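Local coordinates for cellulose biosynthesis protein BcsG (Salmonella typhimurium LT2, PDB 5OLT) that is required for cellulose biosynthesis, here seen as its extramembrane domain, a zinc-binding member of the alkaline phosphatase family, at residues P19-P24 and N31-T36; R44-P49 and I321-V326. All coordinates share one frame; numbering follows the deposited sequence.

Interaction 1 (P19-P24 and N31-T36); sequences PAQTAP and NAWLNT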
loop_
_atom_site.group_PDB
_atom_site.type_symbol
_atom_site.label_atom_id
_atom_site.label_comp_id
_atom_site.label_asym_id
_atom_site.label_seq_id
_atom_site.Cartn_x
_atom_site.Cartn_y
_atom_site.Cartn_z
ATOM N N PRO A 19 -20.005 -3.269 5.389
ATOM C CA PRO A 19 -21.264 -3.927 5.759
ATOM C C PRO A 19 -21.519 -3.805 7.270
ATOM O O PRO A 19 -20.584 -3.941 8.078
ATOM C CB PRO A 19 -21.015 -5.392 5.396
ATOM C CG PRO A 19 -19.914 -5.359 4.385
ATOM C CD PRO A 19 -19.041 -4.233 4.817
ATOM N N ALA A 20 -22.772 -3.552 7.641
ATOM C CA ALA A 20 -23.149 -3.352 9.035
ATOM C C ALA A 20 -22.864 -4.577 9.914
ATOM O O ALA A 20 -22.890 -5.725 9.428
ATOM C CB ALA A 20 -24.624 -2.995 9.112
ATOM N N GLN A 21 -22.637 -4.323 11.202
ATOM C CA GLN A 21 -22.316 -5.364 12.184
ATOM C C GLN A 21 -23.225 -5.296 13.384
ATOM O O GLN A 21 -22.776 -5.350 14.538
ATOM C CB GLN A 21 -20.856 -5.245 12.658
ATOM C CG GLN A 21 -19.883 -5.354 11.515
ATOM C CD GLN A 21 -18.445 -5.209 11.962
ATOM O OE1 GLN A 21 -18.125 -4.532 12.963
ATOM N NE2 GLN A 21 -17.566 -5.891 11.241
ATOM N N THR A 22 -24.518 -5.198 13.133
ATOM C CA THR A 22 -25.458 -5.116 14.257
ATOM C C THR A 22 -25.784 -6.474 14.875
ATOM O O THR A 22 -26.062 -6.527 16.060
ATOM C CB THR A 22 -26.764 -4.407 13.880
ATOM O OG1 THR A 22 -27.326 -5.070 12.752
ATOM C CG2 THR A 22 -26.501 -2.944 13.540
ATOM N N ALA A 23 -25.724 -7.559 14.095
ATOM C CA ALA A 23 -26.017 -8.907 14.637
ATOM C C ALA A 23 -25.022 -9.313 15.750
ATOM O O ALA A 23 -23.837 -8.891 15.705
ATOM C CB ALA A 23 -26.003 -9.950 13.525
ATOM N N PRO A 24 -25.457 -10.140 16.728
ATOM C CA PRO A 24 -24.520 -10.545 17.792
ATOM C C PRO A 24 -23.344 -11.364 17.252
ATOM O O PRO A 24 -23.508 -12.063 16.249
ATOM C CB PRO A 24 -25.397 -11.360 18.755
ATOM C CG PRO A 24 -26.767 -10.870 18.470
ATOM C CD PRO A 24 -26.815 -10.676 16.993
ATOM N N ASN A 31 -19.321 -15.403 10.169
ATOM C CA ASN A 31 -19.163 -16.046 8.858
ATOM C C ASN A 31 -20.027 -15.323 7.810
ATOM O O ASN A 31 -19.578 -15.019 6.686
ATOM C CB ASN A 31 -19.604 -17.533 8.925
ATOM C CG ASN A 31 -18.538 -18.448 9.476
ATOM O OD1 ASN A 31 -17.355 -18.088 9.577
ATOM N ND2 ASN A 31 -18.933 -19.668 9.793
ATOM N N ALA A 32 -21.279 -15.038 8.173
ATOM C CA ALA A 32 -22.183 -14.359 7.250
ATOM C C ALA A 32 -21.660 -12.950 6.912
ATOM O O ALA A 32 -21.718 -12.523 5.763
ATOM C CB ALA A 32 -23.588 -14.295 7.809
ATOM N N TRP A 33 -21.163 -12.230 7.933
ATOM C CA TRP A 33 -20.593 -10.909 7.711
ATOM C C TRP A 33 -19.434 -10.978 6.696
ATOM O O TRP A 33 -19.373 -10.139 5.776
ATOM C CB TRP A 33 -20.140 -10.262 9.035
ATOM C CG TRP A 33 -19.651 -8.876 8.799
ATOM C CD1 TRP A 33 -20.388 -7.738 8.796
ATOM C CD2 TRP A 33 -18.310 -8.488 8.445
ATOM N NE1 TRP A 33 -19.606 -6.668 8.449
ATOM C CE2 TRP A 33 -18.324 -7.098 8.238
ATOM C CE3 TRP A 33 -17.093 -9.196 8.290
ATOM C CZ2 TRP A 33 -17.166 -6.385 7.878
ATOM C CZ3 TRP A 33 -15.947 -8.485 7.917
ATOM C CH2 TRP A 33 -15.994 -7.102 7.721
ATOM N N LEU A 34 -18.557 -11.970 6.862
ATOM C CA LEU A 34 -17.437 -12.075 5.935
ATOM C C LEU A 34 -17.901 -12.325 4.493
ATOM O O LEU A 34 -17.364 -11.737 3.555
ATOM C CB LEU A 34 -16.447 -13.133 6.408
ATOM C CG LEU A 34 -15.152 -13.295 5.582
ATOM C CD1 LEU A 34 -14.263 -12.033 5.701
ATOM C CD2 LEU A 34 -14.377 -14.522 6.020
ATOM N N ASN A 35 -18.875 -13.236 4.322
ATOM C CA ASN A 35 -19.404 -13.450 3.002
ATOM C C ASN A 35 -20.048 -12.190 2.419
ATOM O O ASN A 35 -19.908 -11.919 1.226
ATOM C CB ASN A 35 -20.377 -14.647 2.997
ATOM C CG ASN A 35 -19.658 -15.974 2.816
ATOM O OD1 ASN A 35 -18.759 -16.096 1.986
ATOM N ND2 ASN A 35 -20.025 -16.956 3.621
ATOM N N THR A 36 -20.711 -11.409 3.283
ATOM C CA THR A 36 -21.320 -10.117 2.880
ATOM C C THR A 36 -20.232 -9.129 2.437
ATOM O O THR A 36 -20.382 -8.459 1.423
ATOM C CB THR A 36 -22.179 -9.553 4.012
ATOM O OG1 THR A 36 -23.197 -10.512 4.281
ATOM C CG2 THR A 36 -22.833 -8.236 3.608
#

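Interaction 2 (R44-P49 and I321-V326); sequences RKTTFP and ISELVV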
loop_
_atom_site.group_PDB
_atom_site.type_symbol
_atom_site.label_atom_id
_atom_site.label_comp_id
_atom_site.label_asym_id
_atom_site.label_seq_id
_atom_site.Cartn_x
_atom_site.Cartn_y
_atom_site.Cartn_z
ATOM N N ARG A 44 -16.847 -3.678 -6.389
ATOM C CA ARG A 44 -16.174 -2.373 -6.296
ATOM C C ARG A 44 -15.023 -2.302 -7.266
ATOM O O ARG A 44 -14.246 -3.241 -7.407
ATOM C CB ARG A 44 -15.611 -2.151 -4.875
ATOM C CG ARG A 44 -16.656 -2.218 -3.800
ATOM C CD ARG A 44 -16.047 -2.019 -2.417
ATOM N NE ARG A 44 -15.848 -0.599 -2.141
ATOM C CZ ARG A 44 -15.387 -0.130 -0.979
ATOM N NH1 ARG A 44 -14.932 -0.954 -0.041
ATOM N NH2 ARG A 44 -15.291 1.179 -0.792
ATOM N N LYS A 45 -14.917 -1.154 -7.940
ATOM C CA LYS A 45 -13.791 -0.919 -8.836
ATOM C C LYS A 45 -13.618 0.573 -8.982
ATOM O O LYS A 45 -14.572 1.344 -8.831
ATOM C CB LYS A 45 -13.979 -1.617 -10.193
ATOM C CG LYS A 45 -15.022 -0.999 -11.089
ATOM C CD LYS A 45 -14.963 -1.611 -12.487
ATOM C CE LYS A 45 -15.814 -0.792 -13.463
ATOM N NZ LYS A 45 -15.627 -1.171 -14.895
ATOM N N THR A 46 -12.380 0.939 -9.249
ATOM C CA THR A 46 -12.058 2.279 -9.710
ATOM C C THR A 46 -12.325 2.316 -11.197
ATOM O O THR A 46 -11.867 1.485 -11.951
ATOM C CB THR A 46 -10.581 2.555 -9.482
ATOM O OG1 THR A 46 -10.292 2.249 -8.129
ATOM C CG2 THR A 46 -10.260 4.001 -9.781
ATOM N N THR A 47 -13.045 3.310 -11.645
ATOM C CA THR A 47 -13.161 3.423 -13.115
ATOM C C THR A 47 -12.138 4.411 -13.658
ATOM O O THR A 47 -12.151 5.584 -13.281
ATOM C CB THR A 47 -14.574 3.791 -13.552
ATOM O OG1 THR A 47 -15.446 2.741 -13.119
ATOM C CG2 THR A 47 -14.665 3.885 -15.062
ATOM N N PHE A 48 -11.218 3.888 -14.463
ATOM C CA PHE A 48 -10.294 4.723 -15.247
ATOM C C PHE A 48 -10.969 5.265 -16.505
ATOM O O PHE A 48 -11.868 4.619 -17.056
ATOM C CB PHE A 48 -9.019 3.955 -15.567
ATOM C CG PHE A 48 -8.081 3.867 -14.401
ATOM C CD1 PHE A 48 -8.303 2.939 -13.370
ATOM C CD2 PHE A 48 -6.990 4.737 -14.309
ATOM C CE1 PHE A 48 -7.456 2.900 -12.286
ATOM C CE2 PHE A 48 -6.151 4.713 -13.211
ATOM C CZ PHE A 48 -6.364 3.770 -12.196
ATOM N N PRO A 49 -10.550 6.458 -16.963
ATOM C CA PRO A 49 -11.105 6.952 -18.239
ATOM C C PRO A 49 -10.685 6.068 -19.410
ATOM O O PRO A 49 -9.644 5.392 -19.346
ATOM C CB PRO A 49 -10.446 8.323 -18.399
ATOM C CG PRO A 49 -9.209 8.255 -17.552
ATOM C CD PRO A 49 -9.596 7.407 -16.367
ATOM N N ILE A 321 -5.985 3.977 -2.594
ATOM C CA ILE A 321 -4.799 4.384 -3.365
ATOM C C ILE A 321 -5.157 4.458 -4.846
ATOM O O ILE A 321 -4.891 5.459 -5.521
ATOM C CB ILE A 321 -3.606 3.428 -3.138
ATOM C CG1 ILE A 321 -3.237 3.346 -1.641
ATOM C CG2 ILE A 321 -2.427 3.779 -4.058
ATOM C CD1 ILE A 321 -2.828 4.653 -0.988
ATOM N N SER A 322 -5.846 3.430 -5.349
ATOM C CA SER A 322 -6.273 3.444 -6.725
ATOM C C SER A 322 -7.168 4.664 -7.011
ATOM O O SER A 322 -7.027 5.302 -8.087
ATOM C CB SER A 322 -6.954 2.121 -7.085
ATOM O OG SER A 322 -7.345 2.146 -8.455
ATOM N N GLU A 323 -8.081 4.988 -6.087
ATOM C CA GLU A 323 -8.909 6.172 -6.314
ATOM C C GLU A 323 -8.097 7.457 -6.383
ATOM O O GLU A 323 -8.345 8.295 -7.253
ATOM C CB GLU A 323 -9.944 6.274 -5.200
ATOM C CG GLU A 323 -10.878 7.456 -5.340
ATOM C CD GLU A 323 -11.717 7.455 -6.572
ATOM O OE1 GLU A 323 -12.020 6.369 -7.114
ATOM O OE2 GLU A 323 -12.115 8.581 -6.989
ATOM N N LEU A 324 -7.095 7.606 -5.512
ATOM C CA LEU A 324 -6.263 8.801 -5.599
ATOM C C LEU A 324 -5.503 8.859 -6.915
ATOM O O LEU A 324 -5.379 9.957 -7.506
ATOM C CB LEU A 324 -5.276 8.862 -4.410
ATOM C CG LEU A 324 -5.929 9.283 -3.074
ATOM C CD1 LEU A 324 -4.972 8.989 -1.936
ATOM C CD2 LEU A 324 -6.343 10.767 -3.071
ATOM N N VAL A 325 -5.037 7.707 -7.420
ATOM C CA VAL A 325 -4.395 7.656 -8.732
ATOM C C VAL A 325 -5.357 8.100 -9.834
ATOM O O VAL A 325 -4.961 8.909 -10.686
ATOM C CB VAL A 325 -3.737 6.270 -9.020
ATOM C CG1 VAL A 325 -3.193 6.206 -10.462
ATOM C CG2 VAL A 325 -2.616 6.007 -7.995
ATOM N N VAL A 326 -6.586 7.592 -9.856
ATOM C CA VAL A 326 -7.438 8.018 -10.948
ATOM C C VAL A 326 -7.738 9.525 -10.847
ATOM O O VAL A 326 -7.781 10.188 -11.890
ATOM C CB VAL A 326 -8.675 7.120 -11.069
ATOM C CG1 VAL A 326 -9.747 7.506 -10.078
ATOM C CG2 VAL A 326 -9.218 7.121 -12.481
HETATM O O HOH W 1 -11.816 3.674 -6.516
#

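Interaction 1 (P19-P24 and N31-T36)
The indole of W33 is gripped from its edge and from one face by P19, A20 and Q21, part of the loop that precedes its own helix. Its NE1 donates an almost straight hydrogen bond to P19 O, 2.9 Å long with an N-H...O angle of 176°. The oxygen lies in the ring plane, but the donor stands well above the plane of the P19 carbonyl, off its lone pairs. A20 O meets the same edge one atom further round, 3.3 Å from W33 CD1. The ring reaches the loop because W33 CG is anti to the backbone N (chi1 -176°), which carries the indole out from the helix.

Q21 approaches one face at its rim. Its CG lies above the plane just outside the rim, 3.3 Å from W33 NE1. The extended chain then leaves Q21 NE2 3.2 Å above the plane near CE2 and CZ2, 3.3 Å from W33 CE2. The amide is tilted 65° to the indole rather than stacked flat, and NE2 donates its hydrogen bond to Q364 O, so the ring is not its main polar partner. One helical turn on, T36 CG2 lies 3.8 Å from P19 CB, while T36 OG1 folds back to A32 O, which also accepts the backbone N of T36.

The contact lies at the protein surface, where the loop runs past helix 27-42. W33 turns to the small antiparallel sheet of strands between 355 and 380, touching I363 and meeting Y365 of strand 360-365 edge-to-face, and Q21 O bonds to Q366.

Interaction 2 (R44-P49 and I321-V326)
Helix 318-328 of the main alpha/beta domain is met by the extended chain that leads from helix 27-42 to strand 60-66, with T46 and F48 as its principal contacts. The hydroxyls of T46 and S322 are hydrogen-bonded, OG1 to OG at 3.0 Å, and either could be the donor. S322 OG also bonds to S113 OG, so the helix serine joins two separate loops. A water widens the polar side: it lies 2.6 Å from T46 OG1 and donates to E323 OE1 at 2.8 Å. The other carboxylate oxygen, E323 OE2, forms a salt bridge with R327.

With CG2 anti to the backbone N and OG1 beside it (chi1 -51°), T46 gives its hydroxyl to S322 and its methyl to V326, tip to tip, CG2 to CG1 at 3.6 Å. V326 CG2 sits over one face of the F48 ring, offset toward the CD2 side of the rim, in a CH-pi contact 3.9 Å from the centroid, and also touches P49 CD. T46 and V326 are each modelled in two conformers, so their contacts are provisional. S322 OG and V325 CG1 approach the edge of that ring.

Around this partly buried contact, F48 extends to L132 and N135 of helix 132-138, and V325 packs on L136. I321 and L324 face strands 90-96 and 259-265 of the central mixed sheet.

Both contacts set a stretch of irregular chain against a helix, and helix 27-42 connects them: it carries one side of interaction 1 and leads directly into the loop of interaction 2. Their centres are 26 Å apart and their nearest atoms about 7 Å, without touching. Interaction 1 is local in sequence and lies at the surface beside the small C-terminal sheet; it is organised round one buried indole. Interaction 2 joins chain segments 272 residues apart, closer to the middle of the molecule and next to the central sheet. There a hydroxyl pair and a bridging water adjoin a methyl-on-ring contact, in place of an indole N-H held by a backbone carbonyl.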